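Long-range contacts in cytochrome C (Marichromatium purpuratum 984, PDB 5LO9), which probably oxidises thiosulfate to tetrathionate and passes the electrons along a series of covalently bound c-type hemes: residues A[280-288]-A[419-430]; A[164-173]-A[450-458]. All coordinates share one frame; numbering follows the deposited sequence.

How the interactions relate
Both contacts gather round the heme c whose iron is bound by His-406 and Met-450. From the N terminus the chain first reaches 164-173, at helix 166-171 in the second cytochrome c region, which carries Met-167, an axial ligand of a different heme. It next runs through 280-288, a loop ahead of helix 292-295, and then 419-430, whose return to that loop closes interaction 1. Only afterwards does 450-458 come back to 164-173 and close interaction 2, so interaction 1 is nested within the larger loop. Interaction 1 joins the 280-288 loop to the end of strand 418-421 and the turn after it; interaction 2 ties the loop bearing Met-450 to the domain of the neighbouring heme.

Interaction 1 of 2, residues A[280-288]-A[419-430]; sequences HVGNDQTCA and VVFPPLWGPRSY. With HEC (heme c), chain F.
Beside a propionate of the heme c ligated by His-406 and Met-450, Gln-285 and Pro-422 form a joint wall, with Gln-285 NE2 4.0 Å from Pro-422 CB. The glutamine chain bends at chi2 (-69°), which swings its amide to the heme, where NE2 donates a hydrogen bond to propionate oxygen O2A, modelled unusually short and of doubtful exact length; O2A also lies at the edge of the Tyr-430 ring, in its plane. Further out, Arg-428 grips Asp-284 side-on: NE reaches OD2 at 2.9 Å, and NH2 reaches OD1 at 3.1 Å. Both nitrogens approach from above the carboxylate, the two planes standing 78° apart. Arg-428 belongs to a type I turn, Gly-426 to Ser-429, in which Pro-427 suits the second position and Gly-426 has backbone angles that exclude a side chain. The turn presents the Arg-428 carbonyl O to Asp-284 N, a 3.2 Å hydrogen bond. Replacing Asp-284 by an alanine would probably leave the guanidinium without its charged mate and able to swing away. Asn-283 ND2 bonds weakly to Ser-429 O, and also to Ser-334 O. On the strand side, apolar Val-419 CG2 packs 3.5 Å from Asp-284 O.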
loop_
_atom_site.group_PDB
_atom_site.type_symbol
_atom_site.label_atom_id
_atom_site.label_comp_id
_atom_site.label_asym_id
_atom_site.label_seq_id
_atom_site.Cartn_x
_atom_site.Cartn_y
_atom_site.Cartn_z
ATOM N N HIS A 280 -18.690 -10.300 7.590
ATOM C CA HIS A 280 -17.998 -10.783 6.399
ATOM C C HIS A 280 -17.239 -12.073 6.677
ATOM O O HIS A 280 -16.514 -12.542 5.795
ATOM C CB HIS A 280 -17.028 -9.722 5.854
ATOM C CG HIS A 280 -17.672 -8.386 5.634
ATOM N ND1 HIS A 280 -18.380 -8.075 4.490
ATOM C CD2 HIS A 280 -17.784 -7.306 6.451
ATOM C CE1 HIS A 280 -18.863 -6.850 4.600
ATOM N NE2 HIS A 280 -18.523 -6.362 5.780
ATOM N N VAL A 281 -17.400 -12.664 7.869
ATOM C CA VAL A 281 -16.726 -13.907 8.260
ATOM C C VAL A 281 -17.780 -14.989 8.366
ATOM O O VAL A 281 -18.750 -14.847 9.125
ATOM C CB VAL A 281 -15.950 -13.748 9.576
ATOM C CG1 VAL A 281 -15.415 -15.112 10.073
ATOM C CG2 VAL A 281 -14.789 -12.751 9.393
ATOM N N GLY A 282 -17.586 -16.065 7.603
ATOM C CA GLY A 282 -18.548 -17.149 7.518
ATOM C C GLY A 282 -18.124 -18.440 8.203
ATOM O O GLY A 282 -18.667 -19.531 7.954
ATOM N N ASN A 283 -17.122 -18.333 9.063
ATOM C CA ASN A 283 -16.688 -19.479 9.814
ATOM C C ASN A 283 -16.177 -18.991 11.154
ATOM O O ASN A 283 -16.469 -17.862 11.566
ATOM C CB ASN A 283 -15.642 -20.283 9.022
ATOM C CG ASN A 283 -14.429 -19.486 8.694
ATOM O OD1 ASN A 283 -14.162 -18.454 9.311
ATOM N ND2 ASN A 283 -13.629 -20.001 7.761
ATOM N N ASP A 284 -15.440 -19.875 11.838
ATOM C CA ASP A 284 -14.925 -19.651 13.180
ATOM C C ASP A 284 -13.401 -19.590 13.142
ATOM O O ASP A 284 -12.712 -20.389 13.774
ATOM C CB ASP A 284 -15.442 -20.732 14.138
ATOM C CG ASP A 284 -16.950 -20.600 14.414
ATOM O OD1 ASP A 284 -17.465 -19.460 14.366
ATOM O OD2 ASP A 284 -17.605 -21.614 14.730
ATOM N N GLN A 285 -12.892 -18.583 12.442
ATOM C CA GLN A 285 -11.480 -18.369 12.226
ATOM C C GLN A 285 -11.158 -16.922 12.561
ATOM O O GLN A 285 -12.053 -16.083 12.675
ATOM C CB GLN A 285 -11.104 -18.655 10.784
ATOM C CG GLN A 285 -11.460 -20.055 10.325
ATOM C CD GLN A 285 -10.639 -21.182 10.946
ATOM O OE1 GLN A 285 -11.196 -22.180 11.398
ATOM N NE2 GLN A 285 -9.329 -21.061 10.910
ATOM N N THR A 286 -9.867 -16.646 12.738
ATOM C CA THR A 286 -9.348 -15.290 12.774
ATOM C C THR A 286 -8.031 -15.277 12.014
ATOM O O THR A 286 -7.359 -16.302 11.882
ATOM C CB THR A 286 -9.094 -14.753 14.186
ATOM O OG1 THR A 286 -8.003 -15.474 14.781
ATOM C CG2 THR A 286 -10.332 -14.832 15.091
ATOM N N CYS A 287 -7.651 -14.082 11.554
ATOM C CA CYS A 287 -6.384 -13.918 10.852
ATOM C C CYS A 287 -5.249 -14.414 11.729
ATOM O O CYS A 287 -4.299 -15.043 11.251
ATOM C CB CYS A 287 -6.141 -12.439 10.504
ATOM S SG CYS A 287 -7.489 -11.431 9.753
ATOM N N ALA A 288 -5.334 -14.111 13.021
ATOM C CA ALA A 288 -4.256 -14.375 13.954
ATOM C C ALA A 288 -3.986 -15.865 14.126
ATOM O O ALA A 288 -2.882 -16.238 14.542
ATOM C CB ALA A 288 -4.613 -13.751 15.307
ATOM N N VAL A 419 -12.473 -17.495 19.340
ATOM C CA VAL A 419 -11.792 -18.701 18.884
ATOM C C VAL A 419 -10.583 -18.922 19.774
ATOM O O VAL A 419 -9.608 -18.176 19.692
ATOM C CB VAL A 419 -11.344 -18.609 17.419
ATOM C CG1 VAL A 419 -10.813 -19.963 16.984
ATOM C CG2 VAL A 419 -12.469 -18.189 16.494
ATOM N N VAL A 420 -10.598 -19.995 20.546
ATOM C CA VAL A 420 -9.398 -20.365 21.277
ATOM C C VAL A 420 -8.554 -21.315 20.450
ATOM O O VAL A 420 -7.387 -21.034 20.199
ATOM C CB VAL A 420 -9.751 -21.003 22.621
ATOM C CG1 VAL A 420 -8.509 -21.427 23.310
ATOM C CG2 VAL A 420 -10.500 -20.041 23.475
ATOM N N PHE A 421 -9.140 -22.424 20.014
ATOM C CA PHE A 421 -8.444 -23.411 19.190
ATOM C C PHE A 421 -9.214 -23.549 17.892
ATOM O O PHE A 421 -10.383 -23.976 17.910
ATOM C CB PHE A 421 -8.337 -24.760 19.898
ATOM C CG PHE A 421 -7.736 -24.653 21.245
ATOM C CD1 PHE A 421 -6.490 -24.063 21.395
ATOM C CD2 PHE A 421 -8.413 -25.106 22.371
ATOM C CE1 PHE A 421 -5.917 -23.933 22.633
ATOM C CE2 PHE A 421 -7.859 -24.958 23.651
ATOM C CZ PHE A 421 -6.603 -24.378 23.777
ATOM N N PRO A 422 -8.646 -23.144 16.766
ATOM C CA PRO A 422 -9.400 -23.099 15.540
ATOM C C PRO A 422 -9.830 -24.483 15.102
ATOM O O PRO A 422 -9.038 -25.432 15.150
ATOM C CB PRO A 422 -8.402 -22.500 14.537
ATOM C CG PRO A 422 -7.426 -21.795 15.353
ATOM C CD PRO A 422 -7.313 -22.553 16.604
ATOM N N PRO A 423 -11.065 -24.610 14.625
ATOM C CA PRO A 423 -11.488 -25.788 13.854
ATOM C C PRO A 423 -10.620 -26.004 12.629
ATOM O O PRO A 423 -10.385 -25.079 11.860
ATOM C CB PRO A 423 -12.913 -25.431 13.420
ATOM C CG PRO A 423 -13.318 -24.316 14.249
ATOM C CD PRO A 423 -12.105 -23.585 14.698
ATOM N N LEU A 424 -10.214 -27.250 12.408
ATOM C CA LEU A 424 -9.330 -27.583 11.311
ATOM C C LEU A 424 -10.024 -28.279 10.159
ATOM O O LEU A 424 -9.401 -28.472 9.104
ATOM C CB LEU A 424 -8.193 -28.461 11.819
ATOM C CG LEU A 424 -7.382 -27.885 12.971
ATOM C CD1 LEU A 424 -6.202 -28.842 13.244
ATOM C CD2 LEU A 424 -6.882 -26.459 12.670
ATOM N N TRP A 425 -11.253 -28.722 10.353
ATOM C CA TRP A 425 -12.084 -29.173 9.245
ATOM C C TRP A 425 -13.537 -29.089 9.690
ATOM O O TRP A 425 -13.846 -28.640 10.799
ATOM C CB TRP A 425 -11.693 -30.573 8.763
ATOM C CG TRP A 425 -11.845 -31.712 9.758
ATOM C CD1 TRP A 425 -12.976 -32.416 10.015
ATOM C CD2 TRP A 425 -10.819 -32.297 10.583
ATOM N NE1 TRP A 425 -12.734 -33.390 10.952
ATOM C CE2 TRP A 425 -11.421 -33.339 11.321
ATOM C CE3 TRP A 425 -9.462 -32.030 10.782
ATOM C CZ2 TRP A 425 -10.727 -34.106 12.250
ATOM C CZ3 TRP A 425 -8.768 -32.797 11.711
ATOM C CH2 TRP A 425 -9.409 -33.829 12.432
ATOM N N GLY A 426 -14.435 -29.474 8.799
ATOM C CA GLY A 426 -15.837 -29.303 9.068
ATOM C C GLY A 426 -16.336 -27.939 8.692
ATOM O O GLY A 426 -15.591 -27.095 8.194
ATOM N N PRO A 427 -17.619 -27.692 8.941
ATOM C CA PRO A 427 -18.274 -26.487 8.401
ATOM C C PRO A 427 -17.821 -25.168 9.006
ATOM O O PRO A 427 -18.192 -24.120 8.468
ATOM C CB PRO A 427 -19.760 -26.735 8.696
ATOM C CG PRO A 427 -19.758 -27.716 9.828
ATOM C CD PRO A 427 -18.578 -28.596 9.583
ATOM N N ARG A 428 -17.070 -25.165 10.104
ATOM C CA ARG A 428 -16.588 -23.918 10.685
ATOM C C ARG A 428 -15.086 -23.701 10.473
ATOM O O ARG A 428 -14.488 -22.840 11.126
ATOM C CB ARG A 428 -16.921 -23.878 12.167
ATOM C CG ARG A 428 -18.316 -24.311 12.467
ATOM C CD ARG A 428 -19.329 -23.435 11.860
ATOM N NE ARG A 428 -19.262 -22.089 12.374
ATOM C CZ ARG A 428 -19.719 -21.047 11.698
ATOM N NH1 ARG A 428 -20.256 -21.241 10.496
ATOM N NH2 ARG A 428 -19.628 -19.826 12.212
ATOM N N SER A 429 -14.472 -24.443 9.560
ATOM C CA SER A 429 -13.067 -24.284 9.241
ATOM C C SER A 429 -12.907 -23.469 7.954
ATOM O O SER A 429 -13.870 -23.019 7.345
ATOM C CB SER A 429 -12.436 -25.667 9.117
ATOM O OG SER A 429 -11.058 -25.586 8.883
ATOM N N TYR A 430 -11.668 -23.268 7.540
ATOM C CA TYR A 430 -11.410 -22.627 6.259
ATOM C C TYR A 430 -11.959 -23.484 5.131
ATOM O O TYR A 430 -12.079 -24.710 5.263
ATOM C CB TYR A 430 -9.909 -22.413 6.062
ATOM C CG TYR A 430 -9.029 -23.630 6.326
ATOM C CD1 TYR A 430 -8.783 -24.576 5.316
ATOM C CD2 TYR A 430 -8.443 -23.826 7.565
ATOM C CE1 TYR A 430 -7.976 -25.675 5.532
ATOM C CE2 TYR A 430 -7.603 -24.947 7.803
ATOM C CZ TYR A 430 -7.384 -25.854 6.777
ATOM O OH TYR A 430 -6.578 -26.938 6.974
HETATM FE FE HEC F . -2.649 -25.908 16.469
HETATM C CHA HEC F . -3.577 -22.891 14.980
HETATM C CHB HEC F . -2.564 -27.491 13.354
HETATM C CHC HEC F . -1.334 -28.737 17.972
HETATM C CHD HEC F . -3.328 -24.549 19.657
HETATM N NA HEC F . -3.020 -25.303 14.509
HETATM C C1A HEC F . -3.392 -24.075 14.119
HETATM C C2A HEC F . -3.602 -24.001 12.647
HETATM C C3A HEC F . -3.289 -25.337 12.173
HETATM C C4A HEC F . -2.949 -26.072 13.421
HETATM C CMA HEC F . -3.320 -25.801 10.750
HETATM C CAA HEC F . -3.998 -22.853 11.776
HETATM C CBA HEC F . -5.256 -23.263 11.004
HETATM C CGA HEC F . -6.484 -22.475 11.369
HETATM O O1A HEC F . -6.381 -21.571 12.211
HETATM O O2A HEC F . -7.551 -22.792 10.799
HETATM N NB HEC F . -2.053 -27.769 15.776
HETATM C C1B HEC F . -2.094 -28.219 14.529
HETATM C C2B HEC F . -1.582 -29.601 14.397
HETATM C C3B HEC F . -1.209 -29.966 15.760
HETATM C C4B HEC F . -1.529 -28.739 16.525
HETATM C CMB HEC F . -1.496 -30.422 13.163
HETATM C CAB HEC F . -0.607 -31.250 16.266
HETATM C CBB HEC F . 0.709 -31.432 15.548
HETATM N NC HEC F . -2.388 -26.539 18.447
HETATM C C1C HEC F . -1.853 -27.685 18.838
HETATM C C2C HEC F . -1.850 -27.872 20.298
HETATM C C3C HEC F . -2.438 -26.649 20.807
HETATM C C4C HEC F . -2.752 -25.900 19.562
HETATM C CMC HEC F . -1.362 -29.069 21.047
HETATM C CAC HEC F . -2.757 -26.212 22.214
HETATM C CBC HEC F . -1.655 -26.265 23.219
HETATM N ND HEC F . -3.304 -24.059 17.178
HETATM C C1D HEC F . -3.497 -23.706 18.457
HETATM C C2D HEC F . -3.933 -22.289 18.574
HETATM C C3D HEC F . -3.987 -21.808 17.204
HETATM C C4D HEC F . -3.576 -22.981 16.422
HETATM C CMD HEC F . -4.243 -21.497 19.791
HETATM C CAD HEC F . -4.387 -20.443 16.762
HETATM C CBD HEC F . -3.197 -19.533 17.049
HETATM C CGD HEC F . -3.623 -18.171 17.583
HETATM O O1D HEC F . -4.814 -17.887 17.803
HETATM O O2D HEC F . -2.740 -17.343 17.826
#

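Interaction 2 of 2, residues A[164-173]-A[450-458]; sequences MALMGAVAGR and MPLLDTVRL. With HEC (heme c), chain F.
Pro-451 meets Met-164 directly after Met-450, whose SD binds the heme iron opposite His-406. A bend at chi3 (85°) turns the Met-164 methyl CE across the proline, at about a right angle, to Pro-451 CG at 3.7 Å, while its sulfur lies near a heme methyl; a long, flexible thioether suits a place that must touch both the proline ring and the heme edge. Leu-453 points toward the helix and splits its two methyls between two jobs. CD2 sits among Leu-166, Ala-169 and Val-170, nearest among the side chains to Val-170 CG2 at 3.7 Å, with the Leu-166 carbonyl O closer still; CD1 lies over one face of the Arg-173 guanidinium, toward the rim. Asp-454 centres an inverse gamma turn and meets that same guanidinium at its edge. There Arg-173 reaches end-on, both nitrogens to one oxygen: NH2 is 2.8 Å from OD1, and NH1, on the syn lone pair, is 3.1 Å from OD1. The two planes stand 75° apart. Thr-455 serves two ends: OG1 donates a 3.1 Å hydrogen bond to Met-164 O, in the carbonyl plane, and CG2 rests 3.7 Å from Ala-169 CB, the small alanine letting the loop come close to the helix. Val-456 CG2 adds a further apolar surface, 3.9 Å from Met-164 CE. Arg-457 then turns back, NH1 donating to Pro-451 O at 2.7 Å, which ties the loop to itself. The loop thus lies between helices 439-449 and 460-470 in sequence, touches His-401 of helix 391-401 through Val-456, and faces helix 166-171, whose Met-167 packs on helix 144-156.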
loop_
_atom_site.group_PDB
_atom_site.type_symbol
_atom_site.label_atom_id
_atom_site.label_comp_id
_atom_site.label_asym_id
_atom_site.label_seq_id
_atom_site.Cartn_x
_atom_site.Cartn_y
_atom_site.Cartn_z
ATOM N N MET A 164 1.621 -33.024 27.708
ATOM C CA MET A 164 2.695 -32.476 26.869
ATOM C C MET A 164 3.656 -31.600 27.648
ATOM O O MET A 164 4.407 -30.819 27.044
ATOM C CB MET A 164 2.133 -31.697 25.680
ATOM C CG MET A 164 1.084 -32.453 24.888
ATOM S SD MET A 164 0.365 -31.532 23.476
ATOM C CE MET A 164 1.565 -31.862 22.156
ATOM N N ALA A 165 3.635 -31.709 28.979
ATOM C CA ALA A 165 4.541 -30.965 29.852
ATOM C C ALA A 165 4.390 -29.456 29.662
ATOM O O ALA A 165 5.321 -28.678 29.909
ATOM C CB ALA A 165 5.985 -31.387 29.591
ATOM N N LEU A 166 3.188 -29.026 29.293
ATOM C CA LEU A 166 3.026 -27.671 28.783
ATOM C C LEU A 166 3.387 -26.631 29.844
ATOM O O LEU A 166 4.061 -25.631 29.537
ATOM C CB LEU A 166 1.592 -27.489 28.270
ATOM C CG LEU A 166 1.174 -28.323 27.047
ATOM C CD1 LEU A 166 -0.280 -28.048 26.706
ATOM C CD2 LEU A 166 2.063 -28.056 25.848
ATOM N N MET A 167 2.940 -26.840 31.093
ATOM C CA MET A 167 3.154 -25.839 32.124
ATOM C C MET A 167 4.526 -25.937 32.731
ATOM O O MET A 167 4.995 -24.969 33.326
ATOM C CB MET A 167 2.129 -25.930 33.251
ATOM C CG MET A 167 0.800 -25.209 32.959
ATOM S SD MET A 167 0.982 -23.499 32.444
ATOM C CE MET A 167 1.721 -22.733 33.860
ATOM N N GLY A 168 5.206 -27.061 32.588
ATOM C CA GLY A 168 6.603 -27.050 32.956
ATOM C C GLY A 168 7.389 -26.176 32.017
ATOM O O GLY A 168 8.226 -25.384 32.444
ATOM N N ALA A 169 7.074 -26.265 30.730
ATOM C CA ALA A 169 7.741 -25.418 29.759
ATOM C C ALA A 169 7.388 -23.947 29.982
ATOM O O ALA A 169 8.251 -23.072 29.911
ATOM C CB ALA A 169 7.368 -25.871 28.354
ATOM N N VAL A 170 6.143 -23.640 30.298
ATOM C CA VAL A 170 5.816 -22.245 30.538
ATOM C C VAL A 170 6.534 -21.740 31.781
ATOM O O VAL A 170 7.121 -20.654 31.784
ATOM C CB VAL A 170 4.300 -22.066 30.656
ATOM C CG1 VAL A 170 3.984 -20.673 31.186
ATOM C CG2 VAL A 170 3.679 -22.307 29.311
ATOM N N ALA A 171 6.461 -22.492 32.878
ATOM C CA ALA A 171 7.019 -21.978 34.127
ATOM C C ALA A 171 8.513 -21.821 34.030
ATOM O O ALA A 171 9.085 -20.926 34.662
ATOM C CB ALA A 171 6.680 -22.904 35.290
ATOM N N GLY A 172 9.155 -22.688 33.249
ATOM C CA GLY A 172 10.583 -22.668 33.026
ATOM C C GLY A 172 11.091 -21.462 32.276
ATOM O O GLY A 172 12.305 -21.241 32.233
ATOM N N ARG A 173 10.202 -20.708 31.660
ATOM C CA ARG A 173 10.567 -19.579 30.832
ATOM C C ARG A 173 10.224 -18.245 31.494
ATOM O O ARG A 173 10.364 -17.191 30.865
ATOM C CB ARG A 173 9.875 -19.743 29.478
ATOM C CG ARG A 173 10.288 -21.044 28.771
ATOM C CD ARG A 173 9.669 -21.199 27.409
ATOM N NE ARG A 173 9.731 -22.572 26.919
ATOM C CZ ARG A 173 9.529 -22.930 25.654
ATOM N NH1 ARG A 173 9.254 -22.035 24.725
ATOM N NH2 ARG A 173 9.625 -24.190 25.304
ATOM N N MET A 450 3.438 -25.915 14.915
ATOM C CA MET A 450 2.521 -26.678 15.748
ATOM C C MET A 450 3.162 -27.984 16.196
ATOM O O MET A 450 3.772 -28.695 15.388
ATOM C CB MET A 450 1.209 -27.006 15.032
ATOM C CG MET A 450 0.321 -25.799 14.859
ATOM S SD MET A 450 -0.453 -25.267 16.380
ATOM C CE MET A 450 -0.277 -23.496 16.274
ATOM N N PRO A 451 2.955 -28.372 17.451
ATOM C CA PRO A 451 2.086 -27.701 18.429
ATOM C C PRO A 451 2.497 -26.325 18.895
ATOM O O PRO A 451 3.679 -26.063 18.990
ATOM C CB PRO A 451 2.112 -28.639 19.617
ATOM C CG PRO A 451 2.392 -29.955 19.043
ATOM C CD PRO A 451 3.403 -29.669 17.942
ATOM N N LEU A 452 1.492 -25.523 19.254
ATOM C CA LEU A 452 1.652 -24.128 19.667
ATOM C C LEU A 452 2.915 -23.881 20.478
ATOM O O LEU A 452 3.763 -23.066 20.093
ATOM C CB LEU A 452 0.438 -23.727 20.493
ATOM C CG LEU A 452 0.363 -22.307 20.953
ATOM C CD1 LEU A 452 0.105 -21.397 19.763
ATOM C CD2 LEU A 452 -0.737 -22.261 22.007
ATOM N N LEU A 453 3.064 -24.627 21.571
ATOM C CA LEU A 453 4.228 -24.555 22.444
ATOM C C LEU A 453 5.185 -25.670 22.073
ATOM O O LEU A 453 4.780 -26.827 21.931
ATOM C CB LEU A 453 3.815 -24.670 23.909
ATOM C CG LEU A 453 4.866 -24.465 24.984
ATOM C CD1 LEU A 453 5.659 -23.191 24.764
ATOM C CD2 LEU A 453 4.177 -24.487 26.377
ATOM N N ASP A 454 6.452 -25.319 21.923
ATOM C CA ASP A 454 7.401 -26.235 21.312
ATOM C C ASP A 454 7.973 -27.243 22.310
ATOM O O ASP A 454 9.186 -27.463 22.333
ATOM C CB ASP A 454 8.551 -25.491 20.605
ATOM C CG ASP A 454 9.319 -24.556 21.508
ATOM O OD1 ASP A 454 8.880 -24.222 22.624
ATOM O OD2 ASP A 454 10.421 -24.194 21.085
ATOM N N THR A 455 7.132 -27.878 23.125
ATOM C CA THR A 455 7.593 -29.069 23.828
ATOM C C THR A 455 7.780 -30.230 22.869
ATOM O O THR A 455 8.570 -31.151 23.141
ATOM C CB THR A 455 6.598 -29.498 24.881
ATOM O OG1 THR A 455 5.387 -29.853 24.222
ATOM C CG2 THR A 455 6.341 -28.391 25.869
ATOM N N VAL A 456 7.104 -30.161 21.734
ATOM C CA VAL A 456 7.146 -31.162 20.680
ATOM C C VAL A 456 7.403 -30.445 19.368
ATOM O O VAL A 456 6.754 -29.437 19.075
ATOM C CB VAL A 456 5.812 -31.937 20.603
ATOM C CG1 VAL A 456 5.894 -33.012 19.551
ATOM C CG2 VAL A 456 5.441 -32.507 21.984
ATOM N N ARG A 457 8.283 -30.993 18.541
ATOM C CA ARG A 457 8.439 -30.457 17.194
ATOM C C ARG A 457 8.548 -31.610 16.211
ATOM O O ARG A 457 9.496 -32.394 16.273
ATOM C CB ARG A 457 9.650 -29.525 17.107
ATOM C CG ARG A 457 9.325 -28.033 17.455
ATOM C CD ARG A 457 8.421 -27.365 16.421
ATOM N NE ARG A 457 7.909 -26.033 16.753
ATOM C CZ ARG A 457 6.750 -25.786 17.367
ATOM N NH1 ARG A 457 5.962 -26.776 17.760
ATOM N NH2 ARG A 457 6.366 -24.530 17.578
ATOM N N LEU A 458 7.574 -31.696 15.307
ATOM C CA LEU A 458 7.486 -32.792 14.360
ATOM C C LEU A 458 8.573 -32.734 13.306
ATOM O O LEU A 458 9.082 -31.671 12.958
ATOM C CB LEU A 458 6.143 -32.784 13.670
ATOM C CG LEU A 458 4.921 -32.687 14.593
ATOM C CD1 LEU A 458 3.639 -32.786 13.800
ATOM C CD2 LEU A 458 4.921 -33.788 15.569
HETATM FE FE HEC F . -2.649 -25.908 16.469
HETATM C CHA HEC F . -3.577 -22.891 14.980
HETATM C CHB HEC F . -2.564 -27.491 13.354
HETATM C CHC HEC F . -1.334 -28.737 17.972
HETATM C CHD HEC F . -3.328 -24.549 19.657
HETATM N NA HEC F . -3.020 -25.303 14.509
HETATM C C1A HEC F . -3.392 -24.075 14.119
HETATM C C2A HEC F . -3.602 -24.001 12.647
HETATM C C3A HEC F . -3.289 -25.337 12.173
HETATM C C4A HEC F . -2.949 -26.072 13.421
HETATM C CMA HEC F . -3.320 -25.801 10.750
HETATM C CAA HEC F . -3.998 -22.853 11.776
HETATM C CBA HEC F . -5.256 -23.263 11.004
HETATM C CGA HEC F . -6.484 -22.475 11.369
HETATM O O1A HEC F . -6.381 -21.571 12.211
HETATM O O2A HEC F . -7.551 -22.792 10.799
HETATM N NB HEC F . -2.053 -27.769 15.776
HETATM C C1B HEC F . -2.094 -28.219 14.529
HETATM C C2B HEC F . -1.582 -29.601 14.397
HETATM C C3B HEC F . -1.209 -29.966 15.760
HETATM C C4B HEC F . -1.529 -28.739 16.525
HETATM C CMB HEC F . -1.496 -30.422 13.163
HETATM C CAB HEC F . -0.607 -31.250 16.266
HETATM C CBB HEC F . 0.709 -31.432 15.548
HETATM N NC HEC F . -2.388 -26.539 18.447
HETATM C C1C HEC F . -1.853 -27.685 18.838
HETATM C C2C HEC F . -1.850 -27.872 20.298
HETATM C C3C HEC F . -2.438 -26.649 20.807
HETATM C C4C HEC F . -2.752 -25.900 19.562
HETATM C CMC HEC F . -1.362 -29.069 21.047
HETATM C CAC HEC F . -2.757 -26.212 22.214
HETATM C CBC HEC F . -1.655 -26.265 23.219
HETATM N ND HEC F . -3.304 -24.059 17.178
HETATM C C1D HEC F . -3.497 -23.706 18.457
HETATM C C2D HEC F . -3.933 -22.289 18.574
HETATM C C3D HEC F . -3.987 -21.808 17.204
HETATM C C4D HEC F . -3.576 -22.981 16.422
HETATM C CMD HEC F . -4.243 -21.497 19.791
HETATM C CAD HEC F . -4.387 -20.443 16.762
HETATM C CBD HEC F . -3.197 -19.533 17.049
HETATM C CGD HEC F . -3.623 -18.171 17.583
HETATM O O1D HEC F . -4.814 -17.887 17.803
HETATM O O2D HEC F . -2.740 -17.343 17.826
#